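Local atomic coordinates of TarM (Staphylococcus aureus subsp. aureus 21178, PDB entry 4X7R), a protein that belongs to the group 1 glycosyltransferases of the GT-B fold and binds uridine-5'-diphosphate. Residues D334-V339 against F352-E357; E341-K346 against D451-L456; K366-K371 against V377-Y382; E411-I414 against P418-A421. The protein carries 1 engineered substitution. All blocks are in the same frame, centred on the assembly; numbering follows the deposited sequence.

Contact 1: D334-V339 against F352-E357. With UDP (uridine-5'-diphosphate), chain E.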
# COMPACT_ATOMS: atom_id res chain seq x y z
N ASP A 334 -15.70 9.49 9.79
CA ASP A 334 -16.64 9.75 10.89
C ASP A 334 -17.16 11.17 10.77
O ASP A 334 -18.35 11.38 10.96
CB ASP A 334 -15.99 9.50 12.27
CG ASP A 334 -14.77 10.35 12.59
OD1 ASP A 334 -13.74 10.19 11.89
OD2 ASP A 334 -14.81 11.11 13.58
N LEU A 335 -16.29 12.13 10.35
CA LEU A 335 -16.67 13.53 10.12
C LEU A 335 -17.52 13.65 8.86
O LEU A 335 -18.43 14.47 8.82
CB LEU A 335 -15.46 14.48 10.08
CG LEU A 335 -14.82 14.85 11.43
CD1 LEU A 335 -13.60 15.74 11.23
CD2 LEU A 335 -15.80 15.57 12.34
N LEU A 336 -17.26 12.78 7.87
CA LEU A 336 -18.04 12.70 6.63
C LEU A 336 -19.46 12.20 6.94
O LEU A 336 -20.42 12.76 6.40
CB LEU A 336 -17.33 11.82 5.58
CG LEU A 336 -18.11 11.50 4.29
CD1 LEU A 336 -18.55 12.76 3.56
CD2 LEU A 336 -17.32 10.59 3.39
N ILE A 337 -19.60 11.18 7.84
CA ILE A 337 -20.91 10.67 8.28
C ILE A 337 -21.67 11.78 9.02
O ILE A 337 -22.86 11.97 8.77
CB ILE A 337 -20.83 9.35 9.09
CG1 ILE A 337 -20.09 8.22 8.32
CG2 ILE A 337 -22.22 8.87 9.56
CD1 ILE A 337 -20.56 7.91 6.90
N GLU A 338 -20.96 12.55 9.89
CA GLU A 338 -21.54 13.69 10.62
C GLU A 338 -21.99 14.78 9.65
O GLU A 338 -23.03 15.39 9.88
CB GLU A 338 -20.54 14.26 11.64
CG GLU A 338 -20.44 13.43 12.91
CD GLU A 338 -19.36 13.85 13.90
OE1 GLU A 338 -19.23 15.07 14.17
OE2 GLU A 338 -18.66 12.95 14.42
N VAL A 339 -21.23 14.98 8.55
CA VAL A 339 -21.58 15.95 7.50
C VAL A 339 -22.80 15.45 6.72
O VAL A 339 -23.72 16.24 6.48
CB VAL A 339 -20.37 16.29 6.58
CG1 VAL A 339 -20.81 17.08 5.35
CG2 VAL A 339 -19.31 17.07 7.35
N PHE A 352 -24.67 9.52 -0.66
CA PHE A 352 -23.24 9.51 -0.36
C PHE A 352 -22.71 8.11 -0.65
O PHE A 352 -23.14 7.14 -0.02
CB PHE A 352 -22.95 9.96 1.09
CG PHE A 352 -23.16 11.43 1.36
CD1 PHE A 352 -24.44 11.96 1.53
CD2 PHE A 352 -22.08 12.29 1.50
CE1 PHE A 352 -24.64 13.32 1.77
CE2 PHE A 352 -22.28 13.66 1.76
CZ PHE A 352 -23.55 14.16 1.89
N HIS A 353 -21.82 8.01 -1.65
CA HIS A 353 -21.19 6.77 -2.09
C HIS A 353 -19.76 6.73 -1.57
O HIS A 353 -18.92 7.52 -2.02
CB HIS A 353 -21.18 6.65 -3.62
CG HIS A 353 -22.51 6.39 -4.25
ND1 HIS A 353 -22.61 5.92 -5.55
CD2 HIS A 353 -23.76 6.54 -3.75
CE1 HIS A 353 -23.90 5.81 -5.79
NE2 HIS A 353 -24.63 6.17 -4.74
N ILE A 354 -19.49 5.83 -0.62
CA ILE A 354 -18.18 5.71 -0.00
C ILE A 354 -17.51 4.41 -0.43
O ILE A 354 -17.97 3.33 -0.07
CB ILE A 354 -18.24 5.90 1.55
CG1 ILE A 354 -19.04 7.18 1.94
CG2 ILE A 354 -16.83 5.91 2.16
CD1 ILE A 354 -19.32 7.36 3.41
N TYR A 355 -16.42 4.53 -1.22
CA TYR A 355 -15.65 3.39 -1.71
C TYR A 355 -14.38 3.18 -0.93
O TYR A 355 -13.77 4.14 -0.46
CB TYR A 355 -15.31 3.57 -3.20
CG TYR A 355 -16.49 3.40 -4.13
CD1 TYR A 355 -17.31 4.48 -4.44
CD2 TYR A 355 -16.78 2.17 -4.71
CE1 TYR A 355 -18.39 4.34 -5.30
CE2 TYR A 355 -17.86 2.02 -5.58
CZ TYR A 355 -18.66 3.11 -5.87
OH TYR A 355 -19.72 2.98 -6.73
N GLY A 356 -13.97 1.92 -0.84
CA GLY A 356 -12.74 1.51 -0.17
C GLY A 356 -12.96 0.50 0.94
O GLY A 356 -14.09 0.09 1.20
N GLU A 357 -11.86 0.09 1.57
CA GLU A 357 -11.84 -0.87 2.69
C GLU A 357 -10.78 -0.40 3.68
O GLU A 357 -9.85 0.32 3.30
CB GLU A 357 -11.49 -2.28 2.21
CG GLU A 357 -12.48 -2.88 1.23
CD GLU A 357 -12.01 -4.16 0.60
OE1 GLU A 357 -10.78 -4.44 0.61
OE2 GLU A 357 -12.87 -4.91 0.10
N1 UDP E . -8.29 3.86 -4.54
C2 UDP E . -8.90 3.02 -5.45
N3 UDP E . -10.05 2.41 -5.01
C4 UDP E . -10.62 2.53 -3.76
C5 UDP E . -9.91 3.38 -2.84
C6 UDP E . -8.79 4.01 -3.25
O2 UDP E . -8.46 2.83 -6.58
O4 UDP E . -11.70 1.94 -3.53
C1' UDP E . -7.16 4.69 -5.04
C2' UDP E . -7.58 6.06 -5.56
O2' UDP E . -7.99 5.99 -6.92
C3' UDP E . -6.28 6.85 -5.40
C4' UDP E . -5.65 6.23 -4.16
O4' UDP E . -6.26 4.93 -3.99
O3' UDP E . -5.40 6.85 -6.53
C5' UDP E . -5.81 7.05 -2.90
O5' UDP E . -4.89 8.16 -3.02
PA UDP E . -4.77 9.38 -1.98
O1A UDP E . -3.53 10.13 -2.27
O2A UDP E . -6.01 10.28 -2.13
O3A UDP E . -4.73 8.78 -0.53
PB UDP E . -3.83 7.65 0.16
O1B UDP E . -2.43 7.71 -0.39
O2B UDP E . -4.43 6.26 -0.11
O3B UDP E . -3.77 7.91 1.65
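Phe352, whose ring meets Leu336 across the contact, is tied into the sheet by its carbonyl: Phe352 O accepts a probable hydrogen bond from the backbone N of Phe378 on the next strand. Between helix and strand themselves the contact is entirely hydrocarbon. The strand runs nearly antiparallel to the helix, at 169°, with the axes 11.0 Å apart, a spacing bridged by Leu336, Ile337, Phe352 and Ile354. Leu336 divides its two methyls between two partners. With CG trans to the backbone N (chi1 173°), CD2 meets Ile354 CD1 end to end at 3.8 Å, while CD1 comes obliquely to the Phe352 ring, 4.1 Å from CD2 of that ring. Ile337 starts off pointing away from the strand, yet its long CG1 branch, folded at chi2 (-52°), carries CD1 back to within 3.7 Å of Ile354 CD1. Gly356 follows the strand with a positive phi, where a side chain would run into the carbonyl O of Tyr355; its N comes within 3.5 Å of UDP O4, a near approach rather than a hydrogen bond. Strand 320-324, helix 333-346 and strand 351-355 form a beta-alpha-beta unit in one Rossmann-like domain of the GT-B fold.

Contact 2: E341-K346 against D451-L456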
# COMPACT_ATOMS: atom_id res chain seq x y z
N GLU A 341 -25.23 13.49 7.75
CA GLU A 341 -26.38 13.70 8.64
C GLU A 341 -26.97 15.11 8.48
O GLU A 341 -28.19 15.24 8.39
CB GLU A 341 -25.98 13.43 10.11
CG GLU A 341 -27.14 13.49 11.09
CD GLU A 341 -26.79 13.21 12.54
OE1 GLU A 341 -25.80 13.78 13.04
OE2 GLU A 341 -27.54 12.43 13.18
N LEU A 342 -26.11 16.15 8.42
CA LEU A 342 -26.51 17.56 8.27
C LEU A 342 -27.09 17.84 6.88
O LEU A 342 -28.11 18.51 6.78
CB LEU A 342 -25.33 18.50 8.55
CG LEU A 342 -24.76 18.53 9.97
CD1 LEU A 342 -23.42 19.23 10.01
CD2 LEU A 342 -25.73 19.21 10.94
N VAL A 343 -26.44 17.32 5.83
CA VAL A 343 -26.85 17.49 4.43
C VAL A 343 -28.22 16.80 4.21
O VAL A 343 -29.13 17.43 3.67
CB VAL A 343 -25.76 17.00 3.42
CG1 VAL A 343 -26.18 17.22 1.98
CG2 VAL A 343 -24.42 17.68 3.68
N VAL A 344 -28.35 15.53 4.67
CA VAL A 344 -29.57 14.71 4.56
C VAL A 344 -30.75 15.33 5.34
O VAL A 344 -31.87 15.27 4.84
CB VAL A 344 -29.31 13.20 4.85
CG1 VAL A 344 -30.60 12.39 4.91
CG2 VAL A 344 -28.36 12.60 3.82
N LYS A 345 -30.50 15.96 6.51
CA LYS A 345 -31.55 16.62 7.29
C LYS A 345 -32.13 17.89 6.62
O LYS A 345 -33.24 18.29 6.97
CB LYS A 345 -31.15 16.87 8.76
CG LYS A 345 -31.18 15.59 9.62
CD LYS A 345 -31.27 15.88 11.12
CE LYS A 345 -32.69 15.85 11.64
NZ LYS A 345 -32.80 16.32 13.04
N LYS A 346 -31.40 18.49 5.65
CA LYS A 346 -31.88 19.65 4.88
C LYS A 346 -32.34 19.25 3.46
O LYS A 346 -33.10 20.00 2.83
CB LYS A 346 -30.83 20.77 4.82
CG LYS A 346 -30.92 21.75 5.99
CD LYS A 346 -30.16 23.05 5.74
CE LYS A 346 -31.02 24.12 5.10
NZ LYS A 346 -30.27 25.39 4.89
N ASP A 451 -23.08 23.03 4.21
CA ASP A 451 -23.64 24.16 3.46
C ASP A 451 -23.14 24.21 2.02
O ASP A 451 -23.93 24.43 1.11
CB ASP A 451 -23.34 25.50 4.17
CG ASP A 451 -24.20 25.82 5.38
OD1 ASP A 451 -25.29 25.19 5.53
OD2 ASP A 451 -23.82 26.71 6.17
N LYS A 452 -21.82 24.00 1.82
CA LYS A 452 -21.20 24.05 0.49
C LYS A 452 -21.58 22.86 -0.38
O LYS A 452 -21.76 23.04 -1.59
CB LYS A 452 -19.68 24.27 0.55
CG LYS A 452 -19.29 25.60 1.22
CD LYS A 452 -19.62 26.86 0.43
CE LYS A 452 -19.53 28.11 1.27
NZ LYS A 452 -18.13 28.44 1.65
N ILE A 453 -21.76 21.68 0.23
CA ILE A 453 -22.21 20.47 -0.46
C ILE A 453 -23.63 20.72 -0.97
O ILE A 453 -23.90 20.48 -2.15
CB ILE A 453 -22.09 19.21 0.45
CG1 ILE A 453 -20.61 18.77 0.58
CG2 ILE A 453 -22.98 18.05 -0.04
CD1 ILE A 453 -20.29 17.97 1.84
N LEU A 454 -24.51 21.29 -0.10
CA LEU A 454 -25.90 21.61 -0.41
C LEU A 454 -26.03 22.61 -1.56
O LEU A 454 -26.80 22.36 -2.48
CB LEU A 454 -26.66 22.08 0.84
CG LEU A 454 -27.07 20.98 1.81
CD1 LEU A 454 -27.27 21.54 3.20
CD2 LEU A 454 -28.30 20.24 1.33
N GLN A 455 -25.24 23.71 -1.54
CA GLN A 455 -25.20 24.71 -2.61
C GLN A 455 -24.82 24.00 -3.93
O GLN A 455 -25.53 24.13 -4.92
CB GLN A 455 -24.14 25.80 -2.33
CG GLN A 455 -24.48 26.79 -1.22
CD GLN A 455 -23.33 27.73 -0.91
OE1 GLN A 455 -22.63 28.23 -1.80
NE2 GLN A 455 -23.12 28.00 0.37
N LEU A 456 -23.74 23.21 -3.90
CA LEU A 456 -23.21 22.49 -5.05
C LEU A 456 -24.14 21.39 -5.62
O LEU A 456 -24.35 21.39 -6.84
CB LEU A 456 -21.78 22.00 -4.76
CG LEU A 456 -20.68 22.24 -5.80
CD1 LEU A 456 -20.77 23.60 -6.45
CD2 LEU A 456 -19.29 22.08 -5.18
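Helices 341-346 and 451-456 cross at -46° with their axes 9.6 Å apart, and they come closest in backbone where Val343 CA lies 6.4 Å from Leu454 CA. Val343 points toward the partner helix, and its CG1, placed trans to the backbone N (chi1 -178°), meets two residues there. It lies 3.7 Å from Leu454 CD2, the two side chains sliding past each other in opposite directions, and 3.9 Å from Ile453 CG2, where the side chains cross at about a right angle. Val343 CG2 is only slightly farther from that same Ile453 methyl. A short beta-branched valine lets the backbones approach this nearly, and the longer leucine can then lie alongside it. Toward the solvent edge, the aliphatic part of Lys346 takes over from valine: its CB is 4.0 Å from Leu454 CD1, and a bend at chi3 brings CD to the same methyl. Lys346 NZ ends 5.0 Å from Asp451 OD1, too far for a salt bridge, though the opposite charges probably attract weakly. On the inner side Ile453 continues onto Leu395 and Val397 of strand 395-398, which sets helix 446-457 against the six-stranded parallel sheet, with helix 333-346 packed beside it.

Contact 3: K366-K371 against V377-Y382. With UDP (uridine-5'-diphosphate), chain E.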
# COMPACT_ATOMS: atom_id res chain seq x y z
N LYS A 366 -21.74 0.88 11.52
CA LYS A 366 -22.50 1.03 12.77
C LYS A 366 -22.94 2.48 12.93
O LYS A 366 -24.05 2.72 13.41
CB LYS A 366 -21.63 0.63 13.97
CG LYS A 366 -22.35 -0.17 15.04
CD LYS A 366 -21.37 -1.02 15.83
CE LYS A 366 -22.06 -1.86 16.88
NZ LYS A 366 -21.11 -2.76 17.59
N MET A 367 -22.07 3.44 12.55
CA MET A 367 -22.32 4.88 12.65
C MET A 367 -23.47 5.37 11.75
O MET A 367 -24.25 6.22 12.18
CB MET A 367 -21.03 5.64 12.35
CG MET A 367 -21.00 7.02 12.92
SD MET A 367 -19.39 7.78 12.61
CE MET A 367 -19.74 9.45 13.15
N ILE A 368 -23.56 4.84 10.51
CA ILE A 368 -24.62 5.19 9.54
C ILE A 368 -25.98 4.68 10.06
O ILE A 368 -26.96 5.44 10.03
CB ILE A 368 -24.27 4.62 8.13
CG1 ILE A 368 -23.01 5.30 7.56
CG2 ILE A 368 -25.44 4.76 7.15
CD1 ILE A 368 -22.18 4.41 6.74
N GLU A 369 -26.01 3.41 10.53
CA GLU A 369 -27.18 2.72 11.08
C GLU A 369 -27.73 3.46 12.31
O GLU A 369 -28.92 3.79 12.34
CB GLU A 369 -26.84 1.26 11.42
CG GLU A 369 -26.55 0.40 10.20
CD GLU A 369 -25.64 -0.80 10.42
OE1 GLU A 369 -25.71 -1.42 11.51
OE2 GLU A 369 -24.87 -1.14 9.49
N ASP A 370 -26.83 3.78 13.28
CA ASP A 370 -27.15 4.52 14.52
C ASP A 370 -27.72 5.91 14.23
O ASP A 370 -28.52 6.40 15.03
CB ASP A 370 -25.91 4.63 15.43
CG ASP A 370 -25.51 3.35 16.14
OD1 ASP A 370 -25.85 2.26 15.65
OD2 ASP A 370 -24.80 3.45 17.17
N LYS A 371 -27.31 6.53 13.12
CA LYS A 371 -27.77 7.85 12.71
C LYS A 371 -28.93 7.76 11.71
O LYS A 371 -29.49 8.80 11.32
CB LYS A 371 -26.60 8.67 12.14
CG LYS A 371 -25.64 9.17 13.21
CD LYS A 371 -24.39 9.81 12.62
CE LYS A 371 -23.57 10.51 13.68
NZ LYS A 371 -24.22 11.75 14.16
N VAL A 377 -26.51 6.90 2.77
CA VAL A 377 -25.07 6.66 2.80
C VAL A 377 -24.79 5.18 2.52
O VAL A 377 -25.31 4.32 3.23
CB VAL A 377 -24.43 7.17 4.13
CG1 VAL A 377 -22.93 6.96 4.14
CG2 VAL A 377 -24.77 8.64 4.37
N PHE A 378 -23.97 4.89 1.49
CA PHE A 378 -23.68 3.52 1.08
C PHE A 378 -22.20 3.16 0.99
O PHE A 378 -21.46 3.71 0.18
CB PHE A 378 -24.42 3.19 -0.24
CG PHE A 378 -25.90 3.48 -0.21
CD1 PHE A 378 -26.80 2.53 0.26
CD2 PHE A 378 -26.40 4.71 -0.62
CE1 PHE A 378 -28.17 2.81 0.30
CE2 PHE A 378 -27.77 4.99 -0.56
CZ PHE A 378 -28.64 4.03 -0.11
N LEU A 379 -21.79 2.20 1.83
CA LEU A 379 -20.43 1.67 1.87
C LEU A 379 -20.32 0.66 0.72
O LEU A 379 -20.72 -0.50 0.84
CB LEU A 379 -20.15 1.02 3.25
CG LEU A 379 -19.37 1.84 4.29
CD1 LEU A 379 -19.86 3.30 4.39
CD2 LEU A 379 -19.43 1.18 5.65
N LYS A 380 -19.85 1.16 -0.43
CA LYS A 380 -19.76 0.45 -1.71
C LYS A 380 -18.55 -0.47 -1.95
O LYS A 380 -18.41 -1.03 -3.04
CB LYS A 380 -20.02 1.41 -2.89
CG LYS A 380 -21.43 2.01 -2.87
CD LYS A 380 -21.85 2.58 -4.20
CE LYS A 380 -22.76 1.65 -4.96
NZ LYS A 380 -23.26 2.28 -6.22
N GLY A 381 -17.72 -0.65 -0.92
CA GLY A 381 -16.52 -1.49 -1.00
C GLY A 381 -15.42 -0.93 -1.89
O GLY A 381 -15.57 0.16 -2.46
N TYR A 382 -14.31 -1.66 -2.02
CA TYR A 382 -13.17 -1.24 -2.84
C TYR A 382 -13.51 -1.22 -4.32
O TYR A 382 -14.21 -2.11 -4.81
CB TYR A 382 -11.93 -2.13 -2.59
CG TYR A 382 -10.65 -1.56 -3.18
CD1 TYR A 382 -9.85 -0.69 -2.45
CD2 TYR A 382 -10.27 -1.87 -4.48
CE1 TYR A 382 -8.68 -0.16 -2.99
CE2 TYR A 382 -9.10 -1.34 -5.03
CZ TYR A 382 -8.32 -0.48 -4.28
OH TYR A 382 -7.17 0.04 -4.82
N1 UDP E . -8.29 3.86 -4.54
C2 UDP E . -8.90 3.02 -5.45
N3 UDP E . -10.05 2.41 -5.01
C4 UDP E . -10.62 2.53 -3.76
C5 UDP E . -9.91 3.38 -2.84
C6 UDP E . -8.79 4.01 -3.25
O2 UDP E . -8.46 2.83 -6.58
O4 UDP E . -11.70 1.94 -3.53
C1' UDP E . -7.16 4.69 -5.04
C2' UDP E . -7.58 6.06 -5.56
O2' UDP E . -7.99 5.99 -6.92
C3' UDP E . -6.28 6.85 -5.40
C4' UDP E . -5.65 6.23 -4.16
O4' UDP E . -6.26 4.93 -3.99
O3' UDP E . -5.40 6.85 -6.53
C5' UDP E . -5.81 7.05 -2.90
O5' UDP E . -4.89 8.16 -3.02
PA UDP E . -4.77 9.38 -1.98
O1A UDP E . -3.53 10.13 -2.27
O2A UDP E . -6.01 10.28 -2.13
O3A UDP E . -4.73 8.78 -0.53
PB UDP E . -3.83 7.65 0.16
O1B UDP E . -2.43 7.71 -0.39
O2B UDP E . -4.43 6.26 -0.11
O3B UDP E . -3.77 7.91 1.65
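Ile368 carries the whole tightly packed half of this contact, facing Val377 and Leu379 on strand 377-381. Its long branch lies obliquely over both: CD1 is 3.7 Å from Val377 CG1 and only 3.5 Å from Leu379 CD1, closer than usual for two methyls. The strained torsions on both sides, chi2 of Ile368 at 146° and chi1 of Leu379 at -99°, are consistent with that squeeze. The other branch of Ile368, CG2, sits 3.9 Å from Val377 O, so its two unequal arms clasp the Val377 side chain and carbonyl. By contrast the outward side of the helix, with Lys366, Glu369 and Asp370, is exposed. Gly381 takes a positive phi and Tyr382 follows, laying one ring face over the uracil, with UDP N3 3.4 Å above the ring plane, offset toward its rim. Its OH is hydrogen-bonded to Lys15 O and Lys59 NZ, which probably helps hold the ring's position, while stacking on the uracil bears on its tilt. Strand 351-355, helix 361-370 and strand 377-381 make a beta-alpha-beta unit at one edge of the sheet, and Tyr382 adds to the nucleotide pocket of this Rossmann-like domain of the GT-B fold.

Contact 4: E411-I414 against P418-A421. With UDP (uridine-5'-diphosphate), chain E.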
# COMPACT_ATOMS: atom_id res chain seq x y z
N GLU A 411 -7.80 13.29 -8.80
CA GLU A 411 -8.47 12.38 -9.75
C GLU A 411 -9.90 12.86 -10.03
O GLU A 411 -10.29 12.92 -11.19
CB GLU A 411 -8.48 10.94 -9.24
CG GLU A 411 -7.13 10.25 -9.33
CD GLU A 411 -7.02 8.96 -8.55
OE1 GLU A 411 -8.07 8.36 -8.23
OE2 GLU A 411 -5.87 8.55 -8.23
N ALA A 412 -10.64 13.27 -8.98
CA ALA A 412 -12.00 13.79 -9.10
C ALA A 412 -12.03 15.05 -9.95
O ALA A 412 -12.90 15.20 -10.81
CB ALA A 412 -12.56 14.09 -7.71
N MET A 413 -11.05 15.94 -9.75
CA MET A 413 -10.92 17.18 -10.50
C MET A 413 -10.63 16.91 -11.98
O MET A 413 -11.20 17.58 -12.84
CB MET A 413 -9.87 18.09 -9.87
CG MET A 413 -10.37 18.70 -8.56
SD MET A 413 -9.14 19.66 -7.68
CE MET A 413 -9.02 21.08 -8.73
N ILE A 414 -9.81 15.88 -12.26
CA ILE A 414 -9.53 15.44 -13.64
C ILE A 414 -10.85 14.97 -14.32
O ILE A 414 -11.10 15.32 -15.48
CB ILE A 414 -8.40 14.38 -13.71
CG1 ILE A 414 -7.08 14.97 -13.21
CG2 ILE A 414 -8.23 13.80 -15.13
CD1 ILE A 414 -6.14 13.96 -12.70
N PRO A 418 -16.03 18.50 -8.89
CA PRO A 418 -15.43 19.44 -7.92
C PRO A 418 -15.31 18.87 -6.52
O PRO A 418 -16.09 18.00 -6.13
CB PRO A 418 -16.35 20.67 -7.99
CG PRO A 418 -17.66 20.16 -8.49
CD PRO A 418 -17.37 18.96 -9.35
N VAL A 419 -14.29 19.33 -5.80
CA VAL A 419 -14.00 18.88 -4.43
C VAL A 419 -14.41 19.93 -3.40
O VAL A 419 -14.18 21.13 -3.59
CB VAL A 419 -12.50 18.49 -4.28
CG1 VAL A 419 -12.20 17.98 -2.88
CG2 VAL A 419 -12.10 17.46 -5.32
N VAL A 420 -15.02 19.45 -2.30
CA VAL A 420 -15.34 20.19 -1.08
C VAL A 420 -14.41 19.50 -0.02
O VAL A 420 -14.59 18.33 0.32
CB VAL A 420 -16.85 20.18 -0.72
CG1 VAL A 420 -17.12 21.05 0.51
CG2 VAL A 420 -17.69 20.69 -1.90
N ALA A 421 -13.34 20.20 0.37
CA ALA A 421 -12.31 19.66 1.24
C ALA A 421 -11.95 20.55 2.41
O ALA A 421 -11.96 21.77 2.28
CB ALA A 421 -11.06 19.38 0.42
N1 UDP E . -8.29 3.86 -4.54
C2 UDP E . -8.90 3.02 -5.45
N3 UDP E . -10.05 2.41 -5.01
C4 UDP E . -10.62 2.53 -3.76
C5 UDP E . -9.91 3.38 -2.84
C6 UDP E . -8.79 4.01 -3.25
O2 UDP E . -8.46 2.83 -6.58
O4 UDP E . -11.70 1.94 -3.53
C1' UDP E . -7.16 4.69 -5.04
C2' UDP E . -7.58 6.06 -5.56
O2' UDP E . -7.99 5.99 -6.92
C3' UDP E . -6.28 6.85 -5.40
C4' UDP E . -5.65 6.23 -4.16
O4' UDP E . -6.26 4.93 -3.99
O3' UDP E . -5.40 6.85 -6.53
C5' UDP E . -5.81 7.05 -2.90
O5' UDP E . -4.89 8.16 -3.02
PA UDP E . -4.77 9.38 -1.98
O1A UDP E . -3.53 10.13 -2.27
O2A UDP E . -6.01 10.28 -2.13
O3A UDP E . -4.73 8.78 -0.53
PB UDP E . -3.83 7.65 0.16
O1B UDP E . -2.43 7.71 -0.39
O2B UDP E . -4.43 6.26 -0.11
O3B UDP E . -3.77 7.91 1.65
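Val419 meets Met413 and Ala412 as soon as Pro418 has brought the chain back beside the helix it has just left. Its CB points at the helix, and one methyl, CG2, takes both partners: Met413 CG at 3.9 Å, the two side chains crossing at about a right angle, and Ala412 CB at 4.2 Å. Alanine is small enough to leave the valine room, while Met413, flexible and bent at chi3, goes on to Ala470 and Ile474 of helix 460-477. Val420 serves the other layer, packing on Met449 and Leu456 of helix 446-457, and Ala421 keeps to the sheet, where its backbone is hydrogen-bonded to Tyr439. The polar work falls to Glu411, one residue before Ala412. Its chain runs out extended to the ribose, and the carboxylate takes one hydroxyl on each oxygen: UDP O2' donates to Glu411 OE1 at 2.7 Å, and UDP O3' to Glu411 OE2 at 2.4 Å, too short to be taken at face value. Glu411 probably corresponds to the second glutamate of the E-X7-E motif of many group 1 glycosyltransferases. The chemistry implies a division of labour, with apolar residues seating the helix on its sheet and the carboxylate holding the ribose.

All four contacts belong to the Rossmann-like domain with the six-stranded parallel sheet. Contacts 1 and 3 follow one another along the chain on the neighbouring strands 351-355 and 377-381, with centres 7 Å apart. Contact 4 comes later, on strand 419-422, its centre 15 Å from that of contact 1. Contact 2 spans the longest stretch of chain, enclosing contacts 3 and 4, and shares helix 333-346 with contact 1. It touches contact 3 through a 2.8 Å salt bridge between Glu341 OE1 and Lys371 NZ, and contact 4 through Leu456 and Val420. Contacts 1, 3 and 4 all touch UDP, so successive strand ends and a helix together contribute to the UDP site.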